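Local structure of protein (soluble lytic transglycosylase SLT70) (1QSA) at residues Leu445-Leu451 with Tyr597-Met602; Ala473-Gln477 with Asn590-Asp595. The protein cleaves the beta-1,4-glycosidic bonds between N-acetylmuramic acid and N-acetylglucosamine in peptidoglycan, leaving a 1,6-anhydro bond in the N-acetylmuramic acid residue. One frame throughout, in Å; residues are numbered along the deposited sequence.

Interaction 1 (Leu445-Leu451 with Tyr597-Met602); sequences LEERFPL and YYRYFM. With SO4 (sulfate ion), chain B; SO4 (sulfate ion), chain H.
Phe449 and Pro450 meet Tyr597, Tyr598 and Phe601 where the short helix 445-448 gives way to a loop and packs against the C-terminal end of helix 582-601, probably at the junction of the alpha-superhelix and the lysozyme-like catalytic domain of Slt70. Tyr597 comes over one face of the Phe449 ring, offset toward its rim, with Tyr597 CD2 3.3 Å from Phe449 CE2. The two ring planes are inclined by 42°, a slanted pairing between parallel and perpendicular. Phe449 is the first residue to leave the helix; its CG lies anti to the carbonyl carbon (chi1 -60°), which directs the ring back toward Tyr597.

Beyond the rings, the Tyr598 hydroxyl gives its proton to the carbonyl of Pro450 (OH to O 2.8 Å), reaching it at a C=O...donor angle of 136° and tilted from the carbonyl plane. Trp481 NE1 is also hydrogen-bonded to that hydroxyl, so the hydroxyl of this buried tyrosine has two protein partners. Leu451 CD2 sits at the rim of the same tyrosine ring, 3.7 Å from Tyr598 CD1.

Phe601 covers the start of the short helix: its CZ is 3.5 Å from Glu446 N and 3.9 Å from Leu445 CB, the latter in the plane of the ring. The aliphatic part of Glu446 runs past this ring, while its carboxylate pairs with Arg421.

Farther out, Arg448 puts a face of its guanidinium against Phe449, with CE2 of Phe449 over the group's centre. Two sulfates, probably from the crystallisation liquor, lie at its edge. The chain B sulfate lies close to the Tyr597 hydroxyl and takes bonds from Arg448 NH1 to its O2 (2.8 Å) and, almost straight, from Arg448 NH2 to its O4 (3.0 Å).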
ATOM      1  N   LEU A 445      13.285  18.066  -2.336  1.00 12.39           N
ATOM      2  CA  LEU A 445      11.964  18.496  -1.896  1.00 12.27           C
ATOM      3  C   LEU A 445      11.066  19.234  -2.875  1.00 12.45           C
ATOM      4  O   LEU A 445       9.848  19.032  -2.860  1.00 11.56           O
ATOM      5  CB  LEU A 445      12.055  19.265  -0.566  1.00 13.19           C
ATOM      6  CG  LEU A 445      12.694  18.510   0.604  1.00 13.25           C
ATOM      7  CD1 LEU A 445      12.625  19.376   1.874  1.00 15.15           C
ATOM      8  CD2 LEU A 445      12.007  17.168   0.828  1.00 13.90           C
ATOM      9  N   GLU A 446      11.641  20.081  -3.728  1.00 11.48           N
ATOM     10  CA  GLU A 446      10.818  20.845  -4.663  1.00 12.24           C
ATOM     11  C   GLU A 446      10.059  19.935  -5.630  1.00 11.36           C
ATOM     12  O   GLU A 446       8.887  20.172  -5.911  1.00 13.11           O
ATOM     13  CB  GLU A 446      11.656  21.875  -5.444  1.00 13.29           C
ATOM     14  CG  GLU A 446      10.760  22.909  -6.098  1.00 15.41           C
ATOM     15  CD  GLU A 446      11.491  24.056  -6.753  1.00 16.32           C
ATOM     16  OE1 GLU A 446      12.683  23.908  -7.089  1.00 17.10           O
ATOM     17  OE2 GLU A 446      10.847  25.114  -6.933  1.00 19.62           O
ATOM     18  N   GLU A 447      10.738  18.904  -6.131  1.00 11.90           N
ATOM     19  CA  GLU A 447      10.134  17.951  -7.064  1.00 11.14           C
ATOM     20  C   GLU A 447       9.205  16.968  -6.361  1.00 12.00           C
ATOM     21  O   GLU A 447       8.250  16.461  -6.965  1.00 11.94           O
ATOM     22  CB  GLU A 447      11.213  17.194  -7.853  1.00 11.69           C
ATOM     23  CG  GLU A 447      12.048  18.068  -8.814  1.00 13.71           C
ATOM     24  CD  GLU A 447      13.091  18.915  -8.109  1.00 17.05           C
ATOM     25  OE1 GLU A 447      13.584  18.516  -7.035  1.00 16.65           O
ATOM     26  OE2 GLU A 447      13.440  19.988  -8.639  1.00 19.10           O
ATOM     27  N   ARG A 448       9.477  16.699  -5.084  1.00 11.01           N
ATOM     28  CA  ARG A 448       8.634  15.795  -4.299  1.00 11.64           C
ATOM     29  C   ARG A 448       7.334  16.477  -3.850  1.00 10.97           C
ATOM     30  O   ARG A 448       6.333  15.803  -3.598  1.00 10.42           O
ATOM     31  CB  ARG A 448       9.357  15.336  -3.018  1.00 10.35           C
ATOM     32  CG  ARG A 448      10.606  14.450  -3.235  1.00 10.99           C
ATOM     33  CD  ARG A 448      11.167  13.940  -1.886  1.00 13.43           C
ATOM     34  NE  ARG A 448      10.205  13.083  -1.212  1.00 12.24           N
ATOM     35  CZ  ARG A 448      10.075  12.978   0.111  1.00 15.75           C
ATOM     36  NH1 ARG A 448      10.905  13.619   0.931  1.00 14.82           N
ATOM     37  NH2 ARG A 448       9.135  12.195   0.617  1.00 15.83           N
ATOM     38  N   PHE A 449       7.355  17.803  -3.714  1.00  8.19           N
ATOM     39  CA  PHE A 449       6.184  18.522  -3.225  1.00  9.39           C
ATOM     40  C   PHE A 449       5.847  19.702  -4.111  1.00  9.47           C
ATOM     41  O   PHE A 449       5.874  20.856  -3.674  1.00 10.82           O
ATOM     42  CB  PHE A 449       6.450  18.948  -1.770  1.00  9.74           C
ATOM     43  CG  PHE A 449       6.710  17.781  -0.859  1.00 10.35           C
ATOM     44  CD1 PHE A 449       5.653  16.959  -0.457  1.00 11.04           C
ATOM     45  CD2 PHE A 449       8.021  17.421  -0.513  1.00  9.14           C
ATOM     46  CE1 PHE A 449       5.899  15.782   0.265  1.00 10.01           C
ATOM     47  CE2 PHE A 449       8.280  16.252   0.205  1.00 10.75           C
ATOM     48  CZ  PHE A 449       7.218  15.425   0.594  1.00 10.93           C
ATOM     49  N   PRO A 450       5.450  19.419  -5.363  1.00  9.86           N
ATOM     50  CA  PRO A 450       5.106  20.484  -6.304  1.00 11.62           C
ATOM     51  C   PRO A 450       3.818  21.212  -5.934  1.00 11.01           C
ATOM     52  O   PRO A 450       2.928  20.610  -5.327  1.00  9.91           O
ATOM     53  CB  PRO A 450       4.947  19.727  -7.619  1.00 12.17           C
ATOM     54  CG  PRO A 450       4.395  18.394  -7.178  1.00 11.09           C
ATOM     55  CD  PRO A 450       5.264  18.084  -5.976  1.00 10.79           C
ATOM     56  N   LEU A 451       3.715  22.487  -6.321  1.00 10.54           N
ATOM     57  CA  LEU A 451       2.522  23.290  -6.056  1.00 10.42           C
ATOM     58  C   LEU A 451       1.455  22.968  -7.096  1.00 10.73           C
ATOM     59  O   LEU A 451       1.047  23.820  -7.897  1.00 12.81           O
ATOM     60  CB  LEU A 451       2.857  24.786  -6.076  1.00 12.82           C
ATOM     61  CG  LEU A 451       3.853  25.218  -4.998  1.00 15.96           C
ATOM     62  CD1 LEU A 451       4.126  26.717  -5.123  1.00 16.50           C
ATOM     63  CD2 LEU A 451       3.321  24.882  -3.609  1.00 15.28           C
ATOM     64  N   TYR A 597       6.287  21.447   4.436  1.00 10.44           N
ATOM     65  CA  TYR A 597       6.980  21.603   3.155  1.00 10.56           C
ATOM     66  C   TYR A 597       6.191  22.553   2.255  1.00 11.72           C
ATOM     67  O   TYR A 597       6.767  23.434   1.631  1.00 13.78           O
ATOM     68  CB  TYR A 597       7.128  20.263   2.435  1.00 10.48           C
ATOM     69  CG  TYR A 597       7.972  19.242   3.146  1.00 11.28           C
ATOM     70  CD1 TYR A 597       9.038  19.623   3.955  1.00 12.55           C
ATOM     71  CD2 TYR A 597       7.694  17.873   3.013  1.00 12.64           C
ATOM     72  CE1 TYR A 597       9.812  18.669   4.619  1.00 13.77           C
ATOM     73  CE2 TYR A 597       8.450  16.921   3.674  1.00 13.46           C
ATOM     74  CZ  TYR A 597       9.507  17.328   4.479  1.00 14.75           C
ATOM     75  OH  TYR A 597      10.238  16.393   5.160  1.00 16.71           O
ATOM     76  N   TYR A 598       4.867  22.381   2.200  1.00 10.58           N
ATOM     77  CA  TYR A 598       4.035  23.252   1.377  1.00 11.06           C
ATOM     78  C   TYR A 598       4.083  24.694   1.831  1.00 11.76           C
ATOM     79  O   TYR A 598       4.178  25.607   1.004  1.00 13.06           O
ATOM     80  CB  TYR A 598       2.600  22.711   1.264  1.00 10.71           C
ATOM     81  CG  TYR A 598       2.494  21.729   0.113  1.00  9.33           C
ATOM     82  CD1 TYR A 598       2.621  22.174  -1.202  1.00 11.22           C
ATOM     83  CD2 TYR A 598       2.405  20.355   0.329  1.00 12.00           C
ATOM     84  CE1 TYR A 598       2.679  21.275  -2.279  1.00 11.86           C
ATOM     85  CE2 TYR A 598       2.464  19.440  -0.751  1.00 10.64           C
ATOM     86  CZ  TYR A 598       2.609  19.910  -2.041  1.00 12.81           C
ATOM     87  OH  TYR A 598       2.767  19.020  -3.088  1.00 10.93           O
ATOM     88  N   ARG A 599       4.071  24.909   3.143  1.00 12.03           N
ATOM     89  CA  ARG A 599       4.159  26.265   3.672  1.00 13.44           C
ATOM     90  C   ARG A 599       5.491  26.868   3.227  1.00 13.89           C
ATOM     91  O   ARG A 599       5.522  28.005   2.765  1.00 15.60           O
ATOM     92  CB  ARG A 599       4.029  26.271   5.202  1.00 12.92           C
ATOM     93  CG  ARG A 599       2.568  26.125   5.647  1.00 14.69           C
ATOM     94  CD  ARG A 599       2.427  26.004   7.156  1.00 15.97           C
ATOM     95  NE  ARG A 599       3.058  27.131   7.848  1.00 18.59           N
ATOM     96  CZ  ARG A 599       2.522  28.345   7.979  1.00 20.72           C
ATOM     97  NH1 ARG A 599       1.312  28.618   7.487  1.00 20.59           N
ATOM     98  NH2 ARG A 599       3.194  29.293   8.622  1.00 19.44           N
ATOM     99  N   TYR A 600       6.563  26.079   3.282  1.00 13.65           N
ATOM    100  CA  TYR A 600       7.870  26.569   2.869  1.00 14.52           C
ATOM    101  C   TYR A 600       7.858  27.024   1.409  1.00 14.97           C
ATOM    102  O   TYR A 600       8.295  28.139   1.099  1.00 15.33           O
ATOM    103  CB  TYR A 600       8.960  25.508   3.077  1.00 14.51           C
ATOM    104  CG  TYR A 600      10.305  25.969   2.562  1.00 15.48           C
ATOM    105  CD1 TYR A 600      11.121  26.789   3.336  1.00 17.99           C
ATOM    106  CD2 TYR A 600      10.729  25.637   1.271  1.00 17.01           C
ATOM    107  CE1 TYR A 600      12.328  27.271   2.835  1.00 19.74           C
ATOM    108  CE2 TYR A 600      11.931  26.119   0.763  1.00 18.72           C
ATOM    109  CZ  TYR A 600      12.719  26.931   1.550  1.00 20.22           C
ATOM    110  OH  TYR A 600      13.913  27.401   1.054  1.00 24.21           O
ATOM    111  N   PHE A 601       7.352  26.171   0.517  1.00 14.41           N
ATOM    112  CA  PHE A 601       7.312  26.506  -0.899  1.00 15.11           C
ATOM    113  C   PHE A 601       6.339  27.628  -1.244  1.00 17.75           C
ATOM    114  O   PHE A 601       6.424  28.220  -2.318  1.00 18.84           O
ATOM    115  CB  PHE A 601       7.099  25.243  -1.743  1.00 14.43           C
ATOM    116  CG  PHE A 601       8.293  24.334  -1.752  1.00 13.23           C
ATOM    117  CD1 PHE A 601       9.520  24.779  -2.257  1.00 13.43           C
ATOM    118  CD2 PHE A 601       8.216  23.051  -1.221  1.00 12.83           C
ATOM    119  CE1 PHE A 601      10.654  23.961  -2.225  1.00 14.60           C
ATOM    120  CE2 PHE A 601       9.344  22.224  -1.184  1.00 12.96           C
ATOM    121  CZ  PHE A 601      10.570  22.679  -1.685  1.00 15.26           C
ATOM    122  N   MET A 602       5.445  27.952  -0.311  1.00 16.97           N
ATOM    123  CA  MET A 602       4.497  29.043  -0.499  1.00 20.12           C
ATOM    124  C   MET A 602       5.035  30.338   0.135  1.00 20.88           C
ATOM    125  O   MET A 602       4.358  31.369   0.130  1.00 22.31           O
ATOM    126  CB  MET A 602       3.145  28.692   0.109  1.00 21.34           C
ATOM    127  CG  MET A 602       2.421  27.589  -0.633  1.00 23.27           C
ATOM    128  SD  MET A 602       0.882  27.184   0.192  1.00 27.97           S
ATOM    129  CE  MET A 602       0.494  25.661  -0.604  1.00 28.70           C
TER
HETATM  130  S   SO4 B 701       9.619  12.942   4.486  1.00 30.99           S
HETATM  131  O1  SO4 B 701       8.756  13.674   5.434  1.00 31.23           O
HETATM  132  O2  SO4 B 701      10.438  13.907   3.725  1.00 29.06           O
HETATM  133  O3  SO4 B 701      10.497  12.049   5.261  1.00 34.92           O
HETATM  134  O4  SO4 B 701       8.810  12.129   3.561  1.00 31.20           O
HETATM  135  S   SO4 H 707       6.664   9.692  -0.747  1.00 61.16           S
HETATM  136  O1  SO4 H 707       6.750  10.674   0.352  1.00 61.59           O
HETATM  137  O2  SO4 H 707       6.505   8.337  -0.187  1.00 61.52           O
HETATM  138  O3  SO4 H 707       5.503  10.011  -1.594  1.00 61.29           O
HETATM  139  O4  SO4 H 707       7.894   9.755  -1.550  1.00 61.24           O

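Interaction 2 (Ala473-Gln477 with Asn590-Asp595); sequences AIARQ and NVLAYD. With SO4 (sulfate ion), chain H.
The Tyr594 ring has the carbonyl of Asn590, one turn earlier, above one face, and Ala473 O and Gln477 CA at its edge. Arg476 crosses it at about a right angle: Arg476 CG touches Tyr594 CD2 at 3.8 Å, and Tyr594 CE2 lies over a face of the guanidinium, which is inclined to the ring. The guanidinium edge holds O3 of the chain H sulfate in a fork, NH1 and NH2 each 2.9 Å away, while NE bonds to Arg448 O.

Segments 473-477 and 590-595 run at 124° to each other, their axes 8.8 Å apart at closest approach; Ala473 CB, 3.5 Å from Asp595 N, lets the backbones close in. Val591 lies alongside, CG1 against Ile474 CD1 and CG2 against Gln477 CB.

The Gln477 chain, CG anti to the backbone N, bends at chi2 (64°), bringing OE1 to Asn590 ND2 (3.0 Å, N-H...O 145°, tilted from the carbonyl plane) and to a water that also donates to Tyr594 OH. A leucine here would probably leave Asn590 ND2 without this acceptor and the water held less firmly. These contacts probably help to hold the helix carrying Glu478, the predicted active-site residue of this lysozyme-like domain.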
ATOM      1  N   ALA A 473      -1.389  19.261   1.275  1.00  7.82           N
ATOM      2  CA  ALA A 473      -0.669  18.189   1.969  1.00  8.05           C
ATOM      3  C   ALA A 473      -1.513  16.914   1.956  1.00  8.29           C
ATOM      4  O   ALA A 473      -0.988  15.820   1.757  1.00  8.93           O
ATOM      5  CB  ALA A 473      -0.368  18.590   3.417  1.00  8.38           C
ATOM      6  N   ILE A 474      -2.807  17.060   2.234  1.00  9.18           N
ATOM      7  CA  ILE A 474      -3.725  15.912   2.250  1.00  8.55           C
ATOM      8  C   ILE A 474      -3.766  15.258   0.863  1.00  9.67           C
ATOM      9  O   ILE A 474      -3.631  14.034   0.730  1.00  8.12           O
ATOM     10  CB  ILE A 474      -5.147  16.353   2.722  1.00  9.40           C
ATOM     11  CG1 ILE A 474      -5.129  16.672   4.232  1.00  7.77           C
ATOM     12  CG2 ILE A 474      -6.211  15.273   2.389  1.00  9.11           C
ATOM     13  CD1 ILE A 474      -5.192  15.432   5.154  1.00  9.93           C
ATOM     14  N   ALA A 475      -3.918  16.073  -0.180  1.00  9.31           N
ATOM     15  CA  ALA A 475      -3.953  15.539  -1.545  1.00  9.03           C
ATOM     16  C   ALA A 475      -2.641  14.838  -1.924  1.00  9.58           C
ATOM     17  O   ALA A 475      -2.646  13.760  -2.529  1.00  8.30           O
ATOM     18  CB  ALA A 475      -4.263  16.657  -2.531  1.00 10.09           C
ATOM     19  N   ARG A 476      -1.513  15.446  -1.546  1.00 10.29           N
ATOM     20  CA  ARG A 476      -0.199  14.876  -1.837  1.00  9.26           C
ATOM     21  C   ARG A 476      -0.070  13.489  -1.198  1.00  9.24           C
ATOM     22  O   ARG A 476       0.377  12.538  -1.837  1.00 10.06           O
ATOM     23  CB  ARG A 476       0.899  15.820  -1.330  1.00 10.46           C
ATOM     24  CG  ARG A 476       2.310  15.211  -1.296  1.00 12.66           C
ATOM     25  CD  ARG A 476       2.815  14.834  -2.678  1.00 15.67           C
ATOM     26  NE  ARG A 476       4.192  14.337  -2.628  1.00 13.02           N
ATOM     27  CZ  ARG A 476       4.545  13.118  -2.245  1.00 14.93           C
ATOM     28  NH1 ARG A 476       3.617  12.227  -1.908  1.00 17.13           N
ATOM     29  NH2 ARG A 476       5.833  12.768  -2.254  1.00 14.54           N
ATOM     30  N   GLN A 477      -0.523  13.371   0.049  1.00  8.41           N
ATOM     31  CA  GLN A 477      -0.469  12.100   0.755  1.00  9.02           C
ATOM     32  C   GLN A 477      -1.404  11.077   0.120  1.00 10.12           C
ATOM     33  O   GLN A 477      -1.024   9.920  -0.077  1.00 10.06           O
ATOM     34  CB  GLN A 477      -0.846  12.289   2.231  1.00  9.52           C
ATOM     35  CG  GLN A 477      -1.235  10.997   2.966  1.00  9.68           C
ATOM     36  CD  GLN A 477      -0.100  10.004   3.077  1.00 10.88           C
ATOM     37  OE1 GLN A 477       1.067  10.378   3.164  1.00 13.19           O
ATOM     38  NE2 GLN A 477      -0.435   8.720   3.068  1.00 13.32           N
ATOM     39  N   ASN A 590       2.934  12.027   8.153  1.00  9.37           N
ATOM     40  CA  ASN A 590       3.218  12.479   6.794  1.00  9.47           C
ATOM     41  C   ASN A 590       2.529  13.807   6.476  1.00  8.89           C
ATOM     42  O   ASN A 590       3.152  14.738   5.992  1.00  8.98           O
ATOM     43  CB  ASN A 590       2.747  11.442   5.765  1.00  9.60           C
ATOM     44  CG  ASN A 590       3.675  10.252   5.659  1.00 12.73           C
ATOM     45  OD1 ASN A 590       4.787  10.249   6.207  1.00 14.25           O
ATOM     46  ND2 ASN A 590       3.237   9.238   4.922  1.00 11.75           N
ATOM     47  N   VAL A 591       1.234  13.890   6.751  1.00  8.81           N
ATOM     48  CA  VAL A 591       0.495  15.102   6.411  1.00  8.59           C
ATOM     49  C   VAL A 591       1.043  16.352   7.109  1.00  9.10           C
ATOM     50  O   VAL A 591       1.165  17.410   6.483  1.00  9.31           O
ATOM     51  CB  VAL A 591      -1.024  14.909   6.639  1.00  9.17           C
ATOM     52  CG1 VAL A 591      -1.767  16.238   6.472  1.00  9.37           C
ATOM     53  CG2 VAL A 591      -1.569  13.857   5.651  1.00  9.87           C
ATOM     54  N   LEU A 592       1.420  16.219   8.384  1.00  8.62           N
ATOM     55  CA  LEU A 592       1.988  17.346   9.122  1.00  9.02           C
ATOM     56  C   LEU A 592       3.350  17.740   8.532  1.00  9.08           C
ATOM     57  O   LEU A 592       3.608  18.936   8.346  1.00 10.37           O
ATOM     58  CB  LEU A 592       2.111  17.022  10.612  1.00 10.53           C
ATOM     59  CG  LEU A 592       0.765  16.805  11.325  1.00 14.12           C
ATOM     60  CD1 LEU A 592       1.038  16.361  12.759  1.00 15.10           C
ATOM     61  CD2 LEU A 592      -0.102  18.039  11.294  1.00 15.37           C
ATOM     62  N   ALA A 593       4.185  16.757   8.175  1.00  9.09           N
ATOM     63  CA  ALA A 593       5.477  17.063   7.562  1.00  9.64           C
ATOM     64  C   ALA A 593       5.259  17.725   6.189  1.00  9.66           C
ATOM     65  O   ALA A 593       5.897  18.746   5.872  1.00 10.00           O
ATOM     66  CB  ALA A 593       6.312  15.794   7.412  1.00 10.13           C
ATOM     67  N   TYR A 594       4.290  17.221   5.425  1.00  8.16           N
ATOM     68  CA  TYR A 594       4.009  17.753   4.081  1.00  9.43           C
ATOM     69  C   TYR A 594       3.442  19.170   4.113  1.00  9.61           C
ATOM     70  O   TYR A 594       3.755  19.994   3.249  1.00  9.75           O
ATOM     71  CB  TYR A 594       3.049  16.844   3.325  1.00  9.50           C
ATOM     72  CG  TYR A 594       3.550  15.442   3.022  1.00  7.17           C
ATOM     73  CD1 TYR A 594       4.852  15.026   3.342  1.00  8.10           C
ATOM     74  CD2 TYR A 594       2.693  14.515   2.425  1.00 10.29           C
ATOM     75  CE1 TYR A 594       5.282  13.707   3.072  1.00  8.20           C
ATOM     76  CE2 TYR A 594       3.106  13.211   2.156  1.00  9.98           C
ATOM     77  CZ  TYR A 594       4.396  12.818   2.485  1.00 10.92           C
ATOM     78  OH  TYR A 594       4.769  11.524   2.273  1.00 13.84           O
ATOM     79  N   ASP A 595       2.612  19.450   5.113  1.00  8.89           N
ATOM     80  CA  ASP A 595       2.027  20.786   5.258  1.00  9.83           C
ATOM     81  C   ASP A 595       3.185  21.779   5.492  1.00  9.50           C
ATOM     82  O   ASP A 595       3.217  22.851   4.886  1.00 11.39           O
ATOM     83  CB  ASP A 595       1.001  20.809   6.407  1.00  8.71           C
ATOM     84  CG  ASP A 595       0.089  22.025   6.349  1.00 11.03           C
ATOM     85  OD1 ASP A 595       0.301  22.868   5.461  1.00 13.18           O
ATOM     86  OD2 ASP A 595      -0.845  22.142   7.169  1.00 10.33           O
TER
HETATM   87  S   SO4 H 707       6.664   9.692  -0.747  1.00 61.16           S
HETATM   88  O1  SO4 H 707       6.750  10.674   0.352  1.00 61.59           O
HETATM   89  O2  SO4 H 707       6.505   8.337  -0.187  1.00 61.52           O
HETATM   90  O3  SO4 H 707       5.503  10.011  -1.594  1.00 61.29           O
HETATM   91  O4  SO4 H 707       7.894   9.755  -1.550  1.00 61.24           O
HETATM   92  O   HOH W   1       3.011   9.565   1.449  1.00 18.60           O

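Overall arrangement
Following the chain, residues 445-451 come first, then 473-477 on helix 468-479, and both find their partners more than a hundred residues later on helix 582-601. Interaction 2 closes the inner loop with 590-595; interaction 1 closes the outer one with 597-602, so the two are nested, not crossed. Their centres are 10 Å apart and they touch directly, Phe449 packing on Tyr594. The sulfate of chain H is gripped from both contacts. One long helix therefore ties 445-451, probably near the end of the superhelix, to the helix that carries Glu478.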